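Local coordinates for uncharacterized protein (Candida albicans, PDB 5K04) that probably serves as the non-catalytic, auxiliary subunit of the NatB N-terminal acetyltransferase complex, an all-helical scaffold for the catalytic subunit NAT3, at residues V396-L401 against Y409-W414; N119-Y124 against E478-G483; T250-I255 against K283-I288. All coordinates share one frame; numbering follows the deposited sequence.

Contact 1: residues V396-L401 against Y409-W414; sequences VLLKHL and YKLKLW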
loop_
_atom_site.group_PDB
_atom_site.type_symbol
_atom_site.label_atom_id
_atom_site.label_comp_id
_atom_site.label_asym_id
_atom_site.label_seq_id
_atom_site.Cartn_x
_atom_site.Cartn_y
_atom_site.Cartn_z
ATOM N N VAL A 396 -25.883 -2.079 -14.614
ATOM C CA VAL A 396 -26.136 -2.313 -16.035
ATOM C C VAL A 396 -25.423 -1.273 -16.893
ATOM O O VAL A 396 -24.887 -1.584 -17.963
ATOM C CB VAL A 396 -27.652 -2.316 -16.295
ATOM C CG1 VAL A 396 -27.944 -2.466 -17.762
ATOM C CG2 VAL A 396 -28.303 -3.428 -15.496
ATOM N N LEU A 397 -25.393 -0.022 -16.430
ATOM C CA LEU A 397 -24.758 1.029 -17.217
ATOM C C LEU A 397 -23.238 0.882 -17.210
ATOM O O LEU A 397 -22.595 1.005 -18.260
ATOM C CB LEU A 397 -25.191 2.405 -16.701
ATOM C CG LEU A 397 -26.689 2.739 -16.819
ATOM C CD1 LEU A 397 -27.093 4.008 -16.042
ATOM C CD2 LEU A 397 -27.098 2.879 -18.280
ATOM N N LEU A 398 -22.650 0.586 -16.046
ATOM C CA LEU A 398 -21.201 0.387 -15.963
ATOM C C LEU A 398 -20.748 -0.753 -16.870
ATOM O O LEU A 398 -19.837 -0.582 -17.685
ATOM C CB LEU A 398 -20.788 0.126 -14.510
ATOM C CG LEU A 398 -20.884 1.346 -13.583
ATOM C CD1 LEU A 398 -20.479 0.989 -12.170
ATOM C CD2 LEU A 398 -20.031 2.536 -14.087
ATOM N N LYS A 399 -21.407 -1.918 -16.761
ATOM C CA LYS A 399 -21.101 -3.052 -17.637
ATOM C C LYS A 399 -21.234 -2.671 -19.106
ATOM O O LYS A 399 -20.432 -3.102 -19.941
ATOM C CB LYS A 399 -22.012 -4.245 -17.321
ATOM C CG LYS A 399 -21.839 -4.805 -15.923
ATOM C CD LYS A 399 -22.900 -5.835 -15.605
ATOM C CE LYS A 399 -22.806 -7.029 -16.546
ATOM N NZ LYS A 399 -24.012 -7.886 -16.416
ATOM N N HIS A 400 -22.249 -1.874 -19.444
ATOM C CA HIS A 400 -22.439 -1.509 -20.844
ATOM C C HIS A 400 -21.290 -0.653 -21.347
ATOM O O HIS A 400 -20.754 -0.897 -22.432
ATOM C CB HIS A 400 -23.766 -0.777 -21.041
ATOM C CG HIS A 400 -24.013 -0.396 -22.462
ATOM N ND1 HIS A 400 -23.724 0.858 -22.959
ATOM C CD2 HIS A 400 -24.470 -1.118 -23.509
ATOM C CE1 HIS A 400 -24.011 0.897 -24.247
ATOM N NE2 HIS A 400 -24.465 -0.289 -24.604
ATOM N N LEU A 401 -20.899 0.351 -20.561
ATOM C CA LEU A 401 -19.733 1.168 -20.883
ATOM C C LEU A 401 -18.462 0.327 -21.005
ATOM O O LEU A 401 -17.626 0.578 -21.882
ATOM C CB LEU A 401 -19.564 2.251 -19.814
ATOM C CG LEU A 401 -20.792 3.141 -19.598
ATOM C CD1 LEU A 401 -20.569 4.132 -18.476
ATOM C CD2 LEU A 401 -21.200 3.854 -20.884
ATOM N N TYR A 409 -10.306 1.376 -15.647
ATOM C CA TYR A 409 -10.231 0.830 -14.302
ATOM C C TYR A 409 -11.200 1.532 -13.356
ATOM O O TYR A 409 -11.750 0.890 -12.453
ATOM C CB TYR A 409 -8.787 0.899 -13.788
ATOM C CG TYR A 409 -8.273 2.279 -13.438
ATOM C CD1 TYR A 409 -8.617 2.893 -12.239
ATOM C CD2 TYR A 409 -7.417 2.963 -14.289
ATOM C CE1 TYR A 409 -8.139 4.157 -11.905
ATOM C CE2 TYR A 409 -6.940 4.251 -13.961
ATOM C CZ TYR A 409 -7.305 4.838 -12.777
ATOM O OH TYR A 409 -6.822 6.089 -12.433
ATOM N N LYS A 410 -11.431 2.836 -13.539
ATOM C CA LYS A 410 -12.345 3.524 -12.633
ATOM C C LYS A 410 -13.740 2.928 -12.724
ATOM O O LYS A 410 -14.402 2.723 -11.702
ATOM C CB LYS A 410 -12.374 5.029 -12.918
ATOM C CG LYS A 410 -11.090 5.743 -12.495
ATOM C CD LYS A 410 -11.310 7.226 -12.256
ATOM C CE LYS A 410 -11.685 7.969 -13.503
ATOM N NZ LYS A 410 -10.614 7.945 -14.506
ATOM N N LEU A 411 -14.194 2.623 -13.939
ATOM C CA LEU A 411 -15.498 1.988 -14.090
ATOM C C LEU A 411 -15.504 0.623 -13.426
ATOM O O LEU A 411 -16.511 0.223 -12.826
ATOM C CB LEU A 411 -15.879 1.862 -15.572
ATOM C CG LEU A 411 -15.953 3.111 -16.462
ATOM C CD1 LEU A 411 -16.287 2.734 -17.935
ATOM C CD2 LEU A 411 -16.959 4.121 -15.930
ATOM N N LYS A 412 -14.388 -0.112 -13.539
ATOM C CA LYS A 412 -14.278 -1.431 -12.920
ATOM C C LYS A 412 -14.337 -1.340 -11.400
ATOM O O LYS A 412 -15.046 -2.119 -10.747
ATOM C CB LYS A 412 -12.983 -2.102 -13.360
ATOM C CG LYS A 412 -13.023 -2.616 -14.789
ATOM C CD LYS A 412 -11.772 -3.373 -15.135
ATOM C CE LYS A 412 -11.846 -3.966 -16.547
ATOM N NZ LYS A 412 -10.649 -4.854 -16.740
ATOM N N LEU A 413 -13.610 -0.382 -10.817
ATOM C CA LEU A 413 -13.621 -0.249 -9.362
ATOM C C LEU A 413 -15.022 0.061 -8.870
ATOM O O LEU A 413 -15.481 -0.512 -7.875
ATOM C CB LEU A 413 -12.648 0.842 -8.915
ATOM C CG LEU A 413 -11.170 0.598 -9.221
ATOM C CD1 LEU A 413 -10.337 1.780 -8.783
ATOM C CD2 LEU A 413 -10.706 -0.642 -8.546
ATOM N N TRP A 414 -15.725 0.955 -9.571
ATOM C CA TRP A 414 -17.072 1.327 -9.160
ATOM C C TRP A 414 -18.025 0.144 -9.292
ATOM O O TRP A 414 -18.864 -0.085 -8.413
ATOM C CB TRP A 414 -17.554 2.524 -9.988
ATOM C CG TRP A 414 -17.147 3.820 -9.389
ATOM C CD1 TRP A 414 -16.080 4.599 -9.758
ATOM C CD2 TRP A 414 -17.760 4.480 -8.272
ATOM N NE1 TRP A 414 -16.004 5.709 -8.956
ATOM C CE2 TRP A 414 -17.019 5.659 -8.030
ATOM C CE3 TRP A 414 -18.855 4.186 -7.450
ATOM C CZ2 TRP A 414 -17.342 6.557 -6.995
ATOM C CZ3 TRP A 414 -19.192 5.087 -6.428
ATOM C CH2 TRP A 414 -18.429 6.259 -6.211
#
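L411 and L398 carry this contact, each burying more surface here than any other residue of its segment, and they meet through their methyls: CD2 of L398 lies 3.9 Å from CD2 of L411. The CA of L398 and the CA of L411 are 6.2 Å apart, the nearest CA pair across the segments, and the leucine methyls fill the space between. The fork of each leucine then serves a second neighbour. From L411 the other branch, CD1, reaches across to L401 and rests 3.8 Å from its CB. From L398 the other branch goes the opposite way along the second helix, where CD1 sits 4.0 Å from CB of W414 and 3.9 Å from the carbonyl carbon C of W414. With CG of L398 beside the backbone N (chi1 -71°) and chi2 extended at 179°, its two methyls spread apart, CD2 to L411 and CD1 to W414. W414 offers only the root of its side chain; the indole turns aside, gives its NE1 hydrogen to the carbonyl of E555, and meets W556 edge-to-face. No hydrogen bond links the two segments; the side-chain contacts are apolar, and the four touching residues are buried. The segment axes approach to 9.7 Å at 151°, so helices 388-404 and 409-419 form an antiparallel helical hairpin, in keeping with the TPR-like family of this region. At the start of the second helix, the side chain of N408 accepts a hydrogen bond from L411 N. Helix 372-383 closes over the pair, with I380 on L398, T376 on L401, and L377 and V381 on W414. Y409 and L413 pack on P17 and L20 of the NAT3 chain; K410 touches Q83 of that chain, but its NZ is salt-bridged to E374.

Contact 2: residues N119-Y124 against E478-G483; sequences NSIEKY and ESIIQG
I121 and I480 have the nearest CA atoms, 8.3 Å apart, where a type I turn from S120 to K123, closed by K123 N bonding to S120 O, meets the flank of helix 456-485. The contact itself is made by three isoleucines. I121 and I480 lie side by side and head to tail, which pairs their branches twice: CD1 of I121 sits 3.8 Å from CG2 of I480, and CG2 of I121 sits 3.8 Å from CD1 of I480. The same I121 CD1 also reaches I481, 4.0 Å from its CG1. In I121 the long branch lies beside the backbone N, anti to the carbonyl carbon (chi1 -70°), and points its end methyl between the two helix residues. This joins two remote parts of an all-helical chain: the turn between helices 109-120 and 126-138, in the N-terminal part of the chain, and a long helix in the TPR-like region of the NatB auxiliary subunit. F129 of helix 126-138 packs against I121, and F495 of helix 489-503 packs against I480. Y124 folds back beneath the turn, so that I121 O lies 3.2 Å above one face of its ring, toward the rim, while its hydroxyl is hydrogen-bonded to S499. Along the helix, Q482 NE2 donates a bent hydrogen bond to E478 OE1, and nearby S479 OG is hydrogen-bonded to S33 OG of the NAT3 chain.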
loop_
_atom_site.group_PDB
_atom_site.type_symbol
_atom_site.label_atom_id
_atom_site.label_comp_id
_atom_site.label_asym_id
_atom_site.label_seq_id
_atom_site.Cartn_x
_atom_site.Cartn_y
_atom_site.Cartn_z
ATOM N N ASN A 119 18.401 -9.477 12.735
ATOM C CA ASN A 119 17.286 -9.989 13.511
ATOM C C ASN A 119 16.433 -8.869 14.087
ATOM O O ASN A 119 15.257 -9.091 14.372
ATOM C CB ASN A 119 17.805 -10.900 14.630
ATOM C CG ASN A 119 18.401 -12.214 14.091
ATOM O OD1 ASN A 119 19.522 -12.591 14.425
ATOM N ND2 ASN A 119 17.640 -12.905 13.256
ATOM N N SER A 120 16.994 -7.666 14.230
ATOM C CA SER A 120 16.303 -6.549 14.858
ATOM C C SER A 120 15.432 -5.769 13.893
ATOM O O SER A 120 14.602 -4.980 14.350
ATOM C CB SER A 120 17.304 -5.574 15.506
ATOM O OG SER A 120 17.908 -6.136 16.662
ATOM N N ILE A 121 15.603 -5.957 12.582
ATOM C CA ILE A 121 14.968 -5.062 11.618
ATOM C C ILE A 121 13.449 -5.107 11.762
ATOM O O ILE A 121 12.790 -4.063 11.854
ATOM C CB ILE A 121 15.434 -5.402 10.195
ATOM C CG1 ILE A 121 16.908 -4.993 10.061
ATOM C CG2 ILE A 121 14.552 -4.698 9.154
ATOM C CD1 ILE A 121 17.523 -5.173 8.694
ATOM N N GLU A 122 12.882 -6.320 11.829
ATOM C CA GLU A 122 11.445 -6.510 12.028
ATOM C C GLU A 122 10.897 -5.686 13.190
ATOM O O GLU A 122 9.728 -5.287 13.170
ATOM C CB GLU A 122 11.154 -8.000 12.269
ATOM C CG GLU A 122 11.520 -8.945 11.108
ATOM C CD GLU A 122 12.956 -9.469 11.177
ATOM O OE1 GLU A 122 13.840 -8.755 11.704
ATOM O OE2 GLU A 122 13.195 -10.604 10.703
ATOM N N LYS A 123 11.715 -5.433 14.206
ATOM C CA LYS A 123 11.348 -4.642 15.379
ATOM C C LYS A 123 12.030 -3.293 15.242
ATOM O O LYS A 123 13.212 -3.147 15.563
ATOM C CB LYS A 123 11.772 -5.336 16.671
ATOM C CG LYS A 123 11.071 -6.646 16.944
ATOM C CD LYS A 123 11.541 -7.272 18.253
ATOM C CE LYS A 123 10.650 -8.447 18.607
ATOM N NZ LYS A 123 11.049 -9.115 19.862
ATOM N N TYR A 124 11.281 -2.296 14.796
ATOM C CA TYR A 124 11.889 -1.043 14.341
ATOM C C TYR A 124 12.199 -0.147 15.543
ATOM O O TYR A 124 11.626 0.927 15.740
ATOM C CB TYR A 124 10.976 -0.361 13.331
ATOM C CG TYR A 124 10.463 -1.298 12.253
ATOM C CD1 TYR A 124 9.326 -2.076 12.469
ATOM C CD2 TYR A 124 11.118 -1.412 11.023
ATOM C CE1 TYR A 124 8.852 -2.943 11.500
ATOM C CE2 TYR A 124 10.647 -2.279 10.040
ATOM C CZ TYR A 124 9.508 -3.041 10.289
ATOM O OH TYR A 124 9.013 -3.910 9.339
ATOM N N GLU A 478 15.465 -7.693 2.851
ATOM C CA GLU A 478 16.692 -7.741 2.049
ATOM C C GLU A 478 17.023 -6.375 1.438
ATOM O O GLU A 478 18.186 -5.969 1.399
ATOM C CB GLU A 478 16.552 -8.806 0.954
ATOM C CG GLU A 478 17.806 -9.022 0.078
ATOM C CD GLU A 478 19.018 -9.627 0.828
ATOM O OE1 GLU A 478 20.114 -9.686 0.236
ATOM O OE2 GLU A 478 18.868 -10.043 1.995
ATOM N N SER A 479 16.004 -5.648 0.977
ATOM C CA SER A 479 16.198 -4.285 0.483
ATOM C C SER A 479 16.835 -3.385 1.545
ATOM O O SER A 479 17.732 -2.587 1.239
ATOM C CB SER A 479 14.846 -3.716 0.028
ATOM O OG SER A 479 14.277 -4.526 -0.987
ATOM N N ILE A 480 16.382 -3.501 2.800
ATOM C CA ILE A 480 16.963 -2.722 3.892
ATOM C C ILE A 480 18.421 -3.105 4.127
ATOM O O ILE A 480 19.273 -2.242 4.365
ATOM C CB ILE A 480 16.123 -2.900 5.171
ATOM C CG1 ILE A 480 14.727 -2.298 4.975
ATOM C CG2 ILE A 480 16.842 -2.276 6.355
ATOM C CD1 ILE A 480 13.780 -2.566 6.119
ATOM N N ILE A 481 18.733 -4.398 4.048
ATOM C CA ILE A 481 20.104 -4.860 4.267
ATOM C C ILE A 481 21.013 -4.360 3.156
ATOM O O ILE A 481 22.115 -3.851 3.403
ATOM C CB ILE A 481 20.136 -6.399 4.374
ATOM C CG1 ILE A 481 19.475 -6.864 5.678
ATOM C CG2 ILE A 481 21.559 -6.940 4.268
ATOM C CD1 ILE A 481 19.472 -8.383 5.873
ATOM N N GLN A 482 20.560 -4.502 1.913
ATOM C CA GLN A 482 21.349 -4.062 0.764
ATOM C C GLN A 482 21.447 -2.546 0.709
ATOM O O GLN A 482 22.487 -1.996 0.329
ATOM C CB GLN A 482 20.724 -4.594 -0.527
ATOM C CG GLN A 482 20.800 -6.093 -0.705
ATOM C CD GLN A 482 19.986 -6.567 -1.901
ATOM O OE1 GLN A 482 19.373 -5.763 -2.612
ATOM N NE2 GLN A 482 19.974 -7.880 -2.128
ATOM N N GLY A 483 20.359 -1.853 1.049
ATOM C CA GLY A 483 20.410 -0.402 1.069
ATOM C C GLY A 483 21.423 0.124 2.068
ATOM O O GLY A 483 22.089 1.123 1.810
#

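Contact 3: residues T250-I255 against K283-I288; sequences TWKLWI and KIELDI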
loop_
_atom_site.group_PDB
_atom_site.type_symbol
_atom_site.label_atom_id
_atom_site.label_comp_id
_atom_site.label_asym_id
_atom_site.label_seq_id
_atom_site.Cartn_x
_atom_site.Cartn_y
_atom_site.Cartn_z
ATOM N N THR A 250 10.358 24.646 -9.988
ATOM C CA THR A 250 11.536 25.482 -10.187
ATOM C C THR A 250 11.186 26.789 -10.897
ATOM O O THR A 250 11.817 27.824 -10.635
ATOM C CB THR A 250 12.600 24.703 -10.969
ATOM O OG1 THR A 250 12.845 23.445 -10.317
ATOM C CG2 THR A 250 13.912 25.503 -11.046
ATOM N N TRP A 251 10.175 26.769 -11.776
ATOM C CA TRP A 251 9.716 27.999 -12.417
ATOM C C TRP A 251 9.111 28.947 -11.393
ATOM O O TRP A 251 9.355 30.161 -11.437
ATOM C CB TRP A 251 8.684 27.697 -13.505
ATOM C CG TRP A 251 9.224 27.263 -14.866
ATOM C CD1 TRP A 251 9.097 26.025 -15.444
ATOM C CD2 TRP A 251 9.925 28.074 -15.821
ATOM N NE1 TRP A 251 9.680 26.018 -16.688
ATOM C CE2 TRP A 251 10.202 27.261 -16.939
ATOM C CE3 TRP A 251 10.362 29.401 -15.830
ATOM C CZ2 TRP A 251 10.886 27.737 -18.056
ATOM C CZ3 TRP A 251 11.039 29.869 -16.936
ATOM C CH2 TRP A 251 11.295 29.038 -18.035
ATOM N N LYS A 252 8.320 28.409 -10.467
ATOM C CA LYS A 252 7.669 29.251 -9.471
ATOM C C LYS A 252 8.694 29.922 -8.569
ATOM O O LYS A 252 8.581 31.117 -8.271
ATOM C CB LYS A 252 6.682 28.422 -8.652
ATOM C CG LYS A 252 5.475 27.936 -9.457
ATOM C CD LYS A 252 4.764 26.749 -8.783
ATOM C CE LYS A 252 4.034 27.158 -7.517
ATOM N NZ LYS A 252 3.393 25.988 -6.870
ATOM N N LEU A 253 9.706 29.166 -8.131
ATOM C CA LEU A 253 10.792 29.763 -7.359
ATOM C C LEU A 253 11.509 30.845 -8.162
ATOM O O LEU A 253 11.919 31.868 -7.603
ATOM C CB LEU A 253 11.771 28.675 -6.915
ATOM C CG LEU A 253 11.260 27.636 -5.901
ATOM C CD1 LEU A 253 12.395 26.711 -5.476
ATOM C CD2 LEU A 253 10.646 28.255 -4.666
ATOM N N TRP A 254 11.616 30.660 -9.482
ATOM C CA TRP A 254 12.315 31.630 -10.323
ATOM C C TRP A 254 11.576 32.962 -10.399
ATOM O O TRP A 254 12.212 34.023 -10.384
ATOM C CB TRP A 254 12.521 31.057 -11.724
ATOM C CG TRP A 254 13.212 31.988 -12.671
ATOM C CD1 TRP A 254 14.558 32.258 -12.736
ATOM C CD2 TRP A 254 12.600 32.754 -13.714
ATOM N NE1 TRP A 254 14.810 33.164 -13.746
ATOM C CE2 TRP A 254 13.624 33.481 -14.357
ATOM C CE3 TRP A 254 11.282 32.906 -14.157
ATOM C CZ2 TRP A 254 13.370 34.330 -15.421
ATOM C CZ3 TRP A 254 11.029 33.766 -15.203
ATOM C CH2 TRP A 254 12.069 34.462 -15.831
ATOM N N ILE A 255 10.239 32.937 -10.505
ATOM C CA ILE A 255 9.497 34.200 -10.544
ATOM C C ILE A 255 9.379 34.796 -9.150
ATOM O O ILE A 255 9.391 36.021 -8.984
ATOM C CB ILE A 255 8.103 34.031 -11.185
ATOM C CG1 ILE A 255 7.210 33.103 -10.355
ATOM C CG2 ILE A 255 8.216 33.581 -12.640
ATOM C CD1 ILE A 255 5.753 33.119 -10.752
ATOM N N LYS A 283 2.378 31.816 -16.355
ATOM C CA LYS A 283 1.889 33.162 -16.647
ATOM C C LYS A 283 0.712 33.525 -15.754
ATOM O O LYS A 283 0.572 34.687 -15.350
ATOM C CB LYS A 283 1.506 33.266 -18.121
ATOM C CG LYS A 283 2.704 33.410 -19.033
ATOM C CD LYS A 283 2.299 33.605 -20.478
ATOM C CE LYS A 283 3.522 33.817 -21.377
ATOM N NZ LYS A 283 4.200 35.146 -21.193
ATOM N N ILE A 284 -0.118 32.533 -15.414
ATOM C CA ILE A 284 -1.149 32.723 -14.399
ATOM C C ILE A 284 -0.510 32.976 -13.045
ATOM O O ILE A 284 -0.904 33.891 -12.311
ATOM C CB ILE A 284 -2.083 31.504 -14.341
ATOM C CG1 ILE A 284 -2.560 31.133 -15.748
ATOM C CG2 ILE A 284 -3.258 31.814 -13.430
ATOM C CD1 ILE A 284 -3.418 29.895 -15.799
ATOM N N GLU A 285 0.470 32.147 -12.686
ATOM C CA GLU A 285 1.169 32.314 -11.416
ATOM C C GLU A 285 1.900 33.653 -11.360
ATOM O O GLU A 285 2.068 34.230 -10.280
ATOM C CB GLU A 285 2.141 31.152 -11.213
ATOM C CG GLU A 285 2.301 30.706 -9.758
ATOM C CD GLU A 285 1.222 29.749 -9.293
ATOM O OE1 GLU A 285 0.815 28.872 -10.087
ATOM O OE2 GLU A 285 0.787 29.876 -8.126
ATOM N N LEU A 286 2.317 34.175 -12.516
ATOM C CA LEU A 286 3.050 35.433 -12.533
ATOM C C LEU A 286 2.101 36.616 -12.401
ATOM O O LEU A 286 2.449 37.617 -11.771
ATOM C CB LEU A 286 3.894 35.537 -13.806
ATOM C CG LEU A 286 4.770 36.791 -13.960
ATOM C CD1 LEU A 286 5.892 36.805 -12.936
ATOM C CD2 LEU A 286 5.319 36.928 -15.385
ATOM N N ASP A 287 0.894 36.508 -12.975
ATOM C CA ASP A 287 -0.136 37.522 -12.752
ATOM C C ASP A 287 -0.492 37.629 -11.273
ATOM O O ASP A 287 -0.573 38.731 -10.719
ATOM C CB ASP A 287 -1.384 37.196 -13.570
ATOM C CG ASP A 287 -1.154 37.323 -15.054
ATOM O OD1 ASP A 287 -0.055 37.776 -15.439
ATOM O OD2 ASP A 287 -2.067 36.961 -15.827
ATOM N N ILE A 288 -0.717 36.487 -10.623
ATOM C CA ILE A 288 -1.027 36.477 -9.196
ATOM C C ILE A 288 0.100 37.132 -8.403
ATOM O O ILE A 288 -0.139 37.963 -7.519
ATOM C CB ILE A 288 -1.287 35.030 -8.737
ATOM C CG1 ILE A 288 -2.596 34.518 -9.336
ATOM C CG2 ILE A 288 -1.276 34.913 -7.216
ATOM C CD1 ILE A 288 -2.805 33.022 -9.167
HETATM O O HOH W 1 0.749 26.108 -8.230
#
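Behind I255, which meets E285 and L286, two indoles of the same helix lie edge against face: the CZ3 corner of W251 stands 4.1 Å above one face of W254, toward its rim, and CE3 of W254 lies in the plane of W251. H233 stacks on W254, and F241 of helix 229-242 meets both rings. The contact pairs helices 248-260 and 277-289 of a TPR-like helical array; they run nearly in the same direction, their segment axes 31° apart, with the short helix 265-269 between them in sequence. L268 of that helix touches both W254 and L286. Methyl CD1 of L286 lies 4.0 Å from both CB and CG2 of I255. The isoleucine puts CG1 between the backbone N and the carbonyl carbon (chi1 64°), so its CD1 extends over the second helix to 3.9 Å from E285 O. On the more exposed flank K252 CE lies 4.2 Å from E285 CD, but the charged atoms do not pair: K252 NZ stays 4.8 Å from E285 OE2. OE1 of E285 is hydrogen-bonded to Y318, and a water accepts from K252 NZ at 3.0 Å while giving a weak bond of 3.3 Å to E285 OE1.

Along the chain, contact 2 closes a loop of more than 350 residues, and contacts 3 and 1 follow one another inside it. Their centres stand about 40 to 43 Å apart, and the nearest atoms of any two contacts are at least about 23 Å apart, so no two of them touch. Contacts 1 and 3 are local pairings between helices close in sequence within the TPR-like region, whereas contact 2 brings a turn in the N-terminal part of the chain to helix 456-485. Contacts 1 and 2, on opposite sides of the chain's centre, each have one segment with residues against NAT3; contact 3 has none. This is consistent with a large helical scaffold touching its catalytic partner at well-separated places.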